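Local coordinates for ORF14 (Streptomyces clavuligerus, PDB 2WPX), which is a tandem GNAT protein of clavulanic acid biosynthesis that binds acetyl-CoA and probably acts as an acyltransferase, at residues 175-180 / 281-286. Numbering follows the deposited sequence.
Sequences AVPAGY and GTLLKL
L283 meets V176 and P177 through the end of its side chain, a compact example of how one leucine can tie an irregular loop to a helix. Its CB leaves helix 280-295 toward the loop but touches none of residues 175-180, and neither does CG. The anti setting of CG to the backbone N (chi1 163°) carries the branch point out from the helix, and contact begins only at the two methyls. CD1 is the branch nearer the A175 carbonyl and lies 4.3 Å from its O, a loose approach. CD2 turns toward the junction of V176 and P177 and does most of the work: it meets the proline end-on at its CD atom, 4.2 Å away, with CA of V176 at 4.3 Å. The V176 branch bearing CG1 comes no nearer than 4.4 Å to that methyl. In the second GNAT domain, helix 280-295 follows strand 263-271 and the connection that, in relatives, forms the pyrophosphate-binding loop of the cofactor; the acetyl-CoA in this structure lies in the first domain instead. The loop 175-180 leads into edge strand 180-185, turning through a type II beta turn closed by Y180 N to P177 O at 3.0 Å, with G179 in its positive-phi position. V176 and L283 both also touch L182 on this strand, and V173 adds a further apolar neighbour to L283. From the last residue of the turn, Y180 OH is hydrogen-bonded to ND1 of H275, which links the start of the strand to the connection preceding the helix.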
loop_
_atom_site.group_PDB
_atom_site.type_symbol
_atom_site.label_atom_id
_atom_site.label_comp_id
_atom_site.label_asym_id
_atom_site.label_seq_id
_atom_site.Cartn_x
_atom_site.Cartn_y
_atom_site.Cartn_z
ATOM N N ALA A 175 8.913 -28.860 -1.835
ATOM C CA ALA A 175 8.814 -29.615 -0.581
ATOM C C ALA A 175 9.146 -28.720 0.608
ATOM O O ALA A 175 9.979 -27.822 0.520
ATOM C CB ALA A 175 9.769 -30.793 -0.619
ATOM N N VAL A 176 8.459 -28.957 1.704
ATOM C CA VAL A 176 8.778 -28.371 2.993
ATOM C C VAL A 176 10.024 -29.021 3.592
ATOM O O VAL A 176 10.142 -30.237 3.692
ATOM C CB VAL A 176 7.559 -28.568 3.956
ATOM C CG1 VAL A 176 7.695 -27.757 5.233
ATOM C CG2 VAL A 176 6.241 -28.228 3.195
ATOM N N PRO A 177 10.995 -28.197 3.968
ATOM C CA PRO A 177 12.244 -28.713 4.531
ATOM C C PRO A 177 11.998 -29.451 5.851
ATOM O O PRO A 177 11.088 -29.084 6.601
ATOM C CB PRO A 177 13.072 -27.448 4.786
ATOM C CG PRO A 177 12.204 -26.276 4.466
ATOM C CD PRO A 177 11.073 -26.779 3.595
ATOM N N ALA A 178 12.830 -30.461 6.134
ATOM C CA ALA A 178 12.740 -31.254 7.348
ATOM C C ALA A 178 12.834 -30.318 8.523
ATOM O O ALA A 178 13.587 -29.350 8.500
ATOM C CB ALA A 178 13.862 -32.279 7.386
ATOM N N GLY A 179 12.050 -30.588 9.550
ATOM C CA GLY A 179 11.995 -29.695 10.701
ATOM C C GLY A 179 10.886 -28.660 10.605
ATOM O O GLY A 179 10.577 -27.985 11.621
ATOM N N TYR A 180 10.288 -28.497 9.414
ATOM C CA TYR A 180 9.256 -27.425 9.251
ATOM C C TYR A 180 7.837 -27.898 8.954
ATOM O O TYR A 180 7.654 -28.976 8.458
ATOM C CB TYR A 180 9.685 -26.391 8.206
ATOM C CG TYR A 180 10.982 -25.718 8.587
ATOM C CD1 TYR A 180 12.216 -26.302 8.266
ATOM C CD2 TYR A 180 10.975 -24.517 9.307
ATOM C CE1 TYR A 180 13.407 -25.700 8.637
ATOM C CE2 TYR A 180 12.144 -23.919 9.693
ATOM C CZ TYR A 180 13.363 -24.512 9.352
ATOM O OH TYR A 180 14.530 -23.885 9.714
ATOM N N GLY A 281 11.253 -18.326 1.809
ATOM C CA GLY A 281 10.499 -17.267 1.092
ATOM C C GLY A 281 9.876 -17.717 -0.218
ATOM O O GLY A 281 8.747 -17.345 -0.544
ATOM N N THR A 282 10.630 -18.500 -0.999
ATOM C CA THR A 282 10.054 -19.131 -2.176
ATOM C C THR A 282 8.934 -20.099 -1.799
ATOM O O THR A 282 7.892 -20.097 -2.394
ATOM C CB THR A 282 11.137 -19.823 -3.011
ATOM O OG1 THR A 282 12.076 -18.820 -3.440
ATOM C CG2 THR A 282 10.526 -20.452 -4.248
ATOM N N LEU A 283 9.145 -20.927 -0.793
ATOM C CA LEU A 283 8.138 -21.923 -0.465
ATOM C C LEU A 283 6.876 -21.209 -0.016
ATOM O O LEU A 283 5.799 -21.526 -0.456
ATOM C CB LEU A 283 8.620 -22.832 0.665
ATOM C CG LEU A 283 7.496 -23.618 1.346
ATOM C CD1 LEU A 283 6.997 -24.728 0.440
ATOM C CD2 LEU A 283 7.979 -24.170 2.668
ATOM N N LEU A 284 7.030 -20.240 0.882
ATOM C CA LEU A 284 5.935 -19.449 1.383
ATOM C C LEU A 284 5.125 -18.711 0.257
ATOM O O LEU A 284 3.907 -18.803 0.218
ATOM C CB LEU A 284 6.445 -18.499 2.481
ATOM C CG LEU A 284 6.688 -19.175 3.837
ATOM C CD1 LEU A 284 7.237 -18.164 4.823
ATOM C CD2 LEU A 284 5.418 -19.845 4.437
ATOM N N LYS A 285 5.781 -18.023 -0.667
ATOM C CA LYS A 285 5.014 -17.315 -1.712
ATOM C C LYS A 285 4.243 -18.243 -2.612
ATOM O O LYS A 285 3.093 -17.943 -2.977
ATOM C CB LYS A 285 5.882 -16.395 -2.568
ATOM C CG LYS A 285 6.428 -15.244 -1.817
ATOM C CD LYS A 285 7.444 -14.582 -2.706
ATOM C CE LYS A 285 7.412 -13.074 -2.541
ATOM N NZ LYS A 285 8.266 -12.830 -1.397
ATOM N N LEU A 286 4.862 -19.381 -2.952
ATOM C CA LEU A 286 4.230 -20.322 -3.855
ATOM C C LEU A 286 3.113 -21.048 -3.154
ATOM O O LEU A 286 2.044 -21.222 -3.747
ATOM C CB LEU A 286 5.219 -21.310 -4.424
ATOM C CG LEU A 286 6.045 -20.702 -5.541
ATOM C CD1 LEU A 286 7.160 -21.677 -5.776
ATOM C CD2 LEU A 286 5.219 -20.530 -6.812
#